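Local coordinates for NIF3-related protein (PDB 2GX8) that is of unknown function but binds a pair of zinc ions in a motif conserved in the NIF3 family and carries an additional, probably regulatory, domain, at residues V307-I321 with K327-V341. Sequence-based numbering, arbitrary orientation.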
# COMPACT_ATOMS: atom_id res chain seq x y z
N VAL C 307 38.41 -23.13 9.84
CA VAL C 307 37.53 -22.92 8.71
C VAL C 307 37.97 -23.77 7.53
O VAL C 307 39.16 -23.83 7.19
CB VAL C 307 37.38 -21.46 8.26
CG1 VAL C 307 36.84 -20.58 9.40
CG2 VAL C 307 38.67 -20.89 7.70
N ARG C 308 36.98 -24.41 6.90
CA ARG C 308 37.21 -25.27 5.75
C ARG C 308 36.29 -24.88 4.58
O ARG C 308 36.78 -24.67 3.46
CB ARG C 308 37.04 -26.74 6.14
CG ARG C 308 37.05 -27.72 4.97
CD ARG C 308 38.44 -27.97 4.38
NE ARG C 308 38.41 -29.20 3.57
CZ ARG C 308 39.39 -29.61 2.78
NH1 ARG C 308 40.50 -28.88 2.67
NH2 ARG C 308 39.26 -30.73 2.09
N LYS C 309 34.98 -24.82 4.79
CA LYS C 309 34.15 -24.36 3.68
C LYS C 309 33.80 -22.90 3.82
O LYS C 309 33.41 -22.44 4.89
CB LYS C 309 32.95 -25.24 3.33
CG LYS C 309 31.73 -25.11 4.17
CD LYS C 309 30.67 -26.14 3.73
CE LYS C 309 30.16 -25.94 2.31
NZ LYS C 309 29.10 -26.96 1.98
N VAL C 310 33.92 -22.21 2.69
CA VAL C 310 33.79 -20.78 2.59
C VAL C 310 32.68 -20.36 1.64
O VAL C 310 32.55 -20.89 0.54
CB VAL C 310 35.11 -20.21 2.00
CG1 VAL C 310 35.03 -18.69 1.81
CG2 VAL C 310 36.31 -20.60 2.85
N ALA C 311 31.89 -19.37 2.08
CA ALA C 311 30.86 -18.77 1.24
C ALA C 311 31.36 -17.38 0.84
O ALA C 311 31.97 -16.69 1.64
CB ALA C 311 29.53 -18.67 2.02
N VAL C 312 31.17 -16.98 -0.40
CA VAL C 312 31.53 -15.60 -0.80
C VAL C 312 30.44 -14.96 -1.61
O VAL C 312 29.81 -15.62 -2.41
CB VAL C 312 32.91 -15.49 -1.52
CG1 VAL C 312 33.06 -16.53 -2.62
CG2 VAL C 312 33.14 -14.07 -2.05
N LEU C 313 30.18 -13.68 -1.39
CA LEU C 313 29.19 -12.98 -2.17
C LEU C 313 29.70 -11.54 -2.31
O LEU C 313 29.71 -10.79 -1.33
CB LEU C 313 27.83 -13.08 -1.49
CG LEU C 313 26.59 -12.61 -2.26
CD1 LEU C 313 25.38 -13.19 -1.61
CD2 LEU C 313 26.46 -11.12 -2.33
N GLY C 314 30.14 -11.15 -3.50
CA GLY C 314 30.70 -9.81 -3.65
C GLY C 314 29.60 -8.79 -3.47
O GLY C 314 28.48 -9.05 -3.87
N GLY C 315 29.90 -7.63 -2.87
CA GLY C 315 28.86 -6.60 -2.71
C GLY C 315 28.19 -6.71 -1.35
O GLY C 315 28.79 -7.27 -0.42
N ASP C 316 26.96 -6.18 -1.23
CA ASP C 316 26.17 -6.25 0.00
C ASP C 316 25.50 -7.64 0.16
O ASP C 316 24.49 -7.95 -0.49
CB ASP C 316 25.10 -5.14 0.04
CG ASP C 316 24.24 -5.14 1.34
OD1 ASP C 316 23.33 -4.28 1.49
OD2 ASP C 316 24.48 -6.00 2.21
N GLY C 317 26.07 -8.47 1.05
CA GLY C 317 25.50 -9.78 1.29
C GLY C 317 24.94 -10.04 2.68
O GLY C 317 24.83 -11.19 3.12
N ASN C 318 24.59 -8.96 3.37
CA ASN C 318 23.94 -9.00 4.67
C ASN C 318 22.72 -9.91 4.70
O ASN C 318 22.43 -10.56 5.70
CB ASN C 318 23.43 -7.61 4.96
CG ASN C 318 24.52 -6.67 5.41
OD1 ASN C 318 25.11 -6.86 6.46
ND2 ASN C 318 24.75 -5.61 4.64
N LYS C 319 21.98 -9.96 3.60
CA LYS C 319 20.77 -10.75 3.52
C LYS C 319 20.94 -12.27 3.39
O LYS C 319 19.96 -13.01 3.52
CB LYS C 319 19.87 -10.21 2.39
CG LYS C 319 19.25 -8.87 2.72
CD LYS C 319 18.04 -8.57 1.82
CE LYS C 319 17.21 -7.39 2.38
NZ LYS C 319 15.89 -7.19 1.64
N TYR C 320 22.17 -12.74 3.19
CA TYR C 320 22.42 -14.17 2.97
C TYR C 320 23.19 -14.90 4.03
O TYR C 320 23.74 -15.96 3.77
CB TYR C 320 23.04 -14.36 1.61
CG TYR C 320 22.15 -13.74 0.58
CD1 TYR C 320 22.45 -12.51 0.02
CD2 TYR C 320 20.95 -14.34 0.23
CE1 TYR C 320 21.58 -11.90 -0.92
CE2 TYR C 320 20.07 -13.77 -0.69
CZ TYR C 320 20.40 -12.54 -1.26
OH TYR C 320 19.52 -11.96 -2.18
N ILE C 321 23.21 -14.36 5.24
CA ILE C 321 23.90 -15.04 6.31
C ILE C 321 23.21 -16.37 6.70
O ILE C 321 23.89 -17.31 7.11
CB ILE C 321 24.14 -14.12 7.55
CG1 ILE C 321 22.83 -13.76 8.23
CG2 ILE C 321 24.90 -12.85 7.12
CD1 ILE C 321 22.99 -13.19 9.61
N LYS C 327 23.72 -23.86 4.31
CA LYS C 327 24.60 -24.60 3.40
C LYS C 327 25.91 -25.06 4.09
O LYS C 327 26.77 -25.68 3.46
CB LYS C 327 24.96 -23.74 2.20
CG LYS C 327 23.79 -23.30 1.33
CD LYS C 327 23.25 -24.44 0.54
CE LYS C 327 22.39 -23.95 -0.62
NZ LYS C 327 23.16 -23.24 -1.71
N GLY C 328 26.09 -24.73 5.36
CA GLY C 328 27.25 -25.22 6.11
C GLY C 328 28.57 -24.46 6.11
O GLY C 328 29.57 -25.02 6.52
N ALA C 329 28.58 -23.20 5.68
CA ALA C 329 29.80 -22.41 5.67
C ALA C 329 30.36 -22.29 7.05
O ALA C 329 29.62 -22.30 8.04
CB ALA C 329 29.52 -21.00 5.09
N ASP C 330 31.68 -22.20 7.11
CA ASP C 330 32.43 -22.03 8.35
C ASP C 330 32.72 -20.55 8.49
O ASP C 330 32.86 -20.04 9.61
CB ASP C 330 33.77 -22.78 8.28
CG ASP C 330 33.61 -24.28 8.41
OD1 ASP C 330 32.82 -24.73 9.28
OD2 ASP C 330 34.30 -25.01 7.66
N VAL C 331 32.80 -19.88 7.33
CA VAL C 331 33.11 -18.47 7.24
C VAL C 331 32.40 -17.88 6.01
O VAL C 331 32.22 -18.56 5.01
CB VAL C 331 34.63 -18.23 7.09
CG1 VAL C 331 35.13 -18.83 5.83
CG2 VAL C 331 34.99 -16.74 7.11
N TYR C 332 32.02 -16.61 6.09
CA TYR C 332 31.33 -15.95 4.98
C TYR C 332 32.07 -14.66 4.59
O TYR C 332 32.25 -13.79 5.40
CB TYR C 332 29.87 -15.70 5.39
CG TYR C 332 28.94 -15.01 4.38
CD1 TYR C 332 27.95 -14.14 4.83
CD2 TYR C 332 29.04 -15.22 2.99
CE1 TYR C 332 27.06 -13.50 3.94
CE2 TYR C 332 28.15 -14.55 2.06
CZ TYR C 332 27.17 -13.70 2.57
OH TYR C 332 26.26 -13.03 1.73
N VAL C 333 32.48 -14.55 3.33
CA VAL C 333 33.21 -13.39 2.84
C VAL C 333 32.30 -12.50 2.03
O VAL C 333 31.97 -12.84 0.91
CB VAL C 333 34.37 -13.80 1.90
CG1 VAL C 333 35.09 -12.58 1.38
CG2 VAL C 333 35.32 -14.71 2.61
N THR C 334 31.93 -11.33 2.57
CA THR C 334 31.02 -10.41 1.90
C THR C 334 31.25 -8.96 2.35
O THR C 334 31.89 -8.75 3.38
CB THR C 334 29.55 -10.84 2.17
OG1 THR C 334 28.63 -10.14 1.31
CG2 THR C 334 29.19 -10.66 3.65
N GLY C 335 30.73 -7.98 1.62
CA GLY C 335 30.91 -6.58 2.00
C GLY C 335 29.74 -5.97 2.75
O GLY C 335 28.68 -6.57 2.90
N ASP C 336 29.97 -4.76 3.25
CA ASP C 336 28.95 -3.96 3.92
C ASP C 336 28.29 -4.57 5.13
O ASP C 336 27.14 -4.32 5.40
CB ASP C 336 27.89 -3.54 2.90
CG ASP C 336 28.43 -2.60 1.86
OD1 ASP C 336 29.35 -1.82 2.21
OD2 ASP C 336 27.92 -2.64 0.69
N MET C 337 29.04 -5.33 5.90
CA MET C 337 28.46 -6.00 7.05
C MET C 337 27.89 -5.05 8.13
O MET C 337 28.63 -4.26 8.75
CB MET C 337 29.51 -6.95 7.64
CG MET C 337 28.93 -8.01 8.50
SD MET C 337 27.76 -9.03 7.56
CE MET C 337 26.97 -9.64 8.98
N TYR C 338 26.57 -5.12 8.36
CA TYR C 338 25.91 -4.30 9.36
C TYR C 338 26.07 -4.85 10.78
O TYR C 338 26.05 -6.06 11.01
CB TYR C 338 24.43 -4.11 9.06
CG TYR C 338 24.19 -3.02 8.05
CD1 TYR C 338 23.79 -3.31 6.72
CD2 TYR C 338 24.38 -1.68 8.41
CE1 TYR C 338 23.60 -2.28 5.77
CE2 TYR C 338 24.20 -0.65 7.48
CZ TYR C 338 23.82 -0.95 6.16
OH TYR C 338 23.66 0.11 5.29
N TYR C 339 26.16 -3.95 11.74
CA TYR C 339 26.37 -4.32 13.14
C TYR C 339 25.40 -5.40 13.59
O TYR C 339 25.82 -6.43 14.09
CB TYR C 339 26.21 -3.07 14.02
CG TYR C 339 26.55 -3.24 15.49
CD1 TYR C 339 25.54 -3.30 16.46
CD2 TYR C 339 27.87 -3.27 15.92
CE1 TYR C 339 25.85 -3.44 17.84
CE2 TYR C 339 28.20 -3.40 17.29
CZ TYR C 339 27.19 -3.48 18.24
OH TYR C 339 27.54 -3.62 19.58
N HIS C 340 24.10 -5.16 13.39
CA HIS C 340 23.09 -6.10 13.84
C HIS C 340 23.13 -7.41 13.06
O HIS C 340 22.91 -8.48 13.65
CB HIS C 340 21.72 -5.45 13.90
CG HIS C 340 21.64 -4.35 14.92
ND1 HIS C 340 21.67 -4.60 16.28
CD2 HIS C 340 21.57 -3.00 14.79
CE1 HIS C 340 21.60 -3.45 16.94
NE2 HIS C 340 21.54 -2.47 16.06
N VAL C 341 23.45 -7.35 11.78
CA VAL C 341 23.56 -8.58 11.03
C VAL C 341 24.74 -9.38 11.58
O VAL C 341 24.65 -10.60 11.72
CB VAL C 341 23.66 -8.30 9.53
CG1 VAL C 341 23.74 -9.62 8.78
CG2 VAL C 341 22.40 -7.52 9.06
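Backbone bonds pair Val310-Leu313 with Val331-Val333: Ala311 N donates to Val331 O (3.1 Å), Ala311 O accepts from Val333 N, and Leu313 N reaches Val333 O. The strand axes run 15° from parallel, 4.6 Å apart at closest approach, and helix 321-326 connects them, which defines a beta-alpha-beta crossover.

Side-chain polar bonds fasten both ends. At the strand entrance, Asp330 OD2 takes two amides, Arg308 N (2.8 Å) and Lys309 N, from opposite faces of the carboxylate, while Lys309 NZ donates to Lys327 O and also bonds Tyr274. Past the strands, Asn318 uses both ends of its amide: ND2 gives to Asp336 O (2.8 Å), meeting that carbonyl from above its plane, and OD1 accepts Tyr338 N (3.0 Å) at a nearly straight 168°. Asp316 OD2 receives Asn318 N in an Asx turn. Tyr332 OH donates in plane to a lone pair of Gly317 O (2.7 Å), which also accepts Tyr320 N.

Apolar packing divides between two faces. Val310, Val312, Val331 and Val333 share one, where Phe284 of helix 281-292 touches Val310, Val331 and Val333. On the other, Tyr332 extends with CG opposite its backbone N (chi1 180°), bringing CD2 to Ala311 CB (3.6 Å); Ile321 CG2 lies at the ring edge.

At the corner near a zinc ion, the Thr334 hydroxyl OG1 donates to Leu313 O (2.9 Å), and beyond it Gly335 N bonds to Gly315 O. Asp336 OD2 accepts from the zinc ligand His357, so the bonds at Gly335 N and Asp336 O probably help place the residue carrying this second-shell carboxylate.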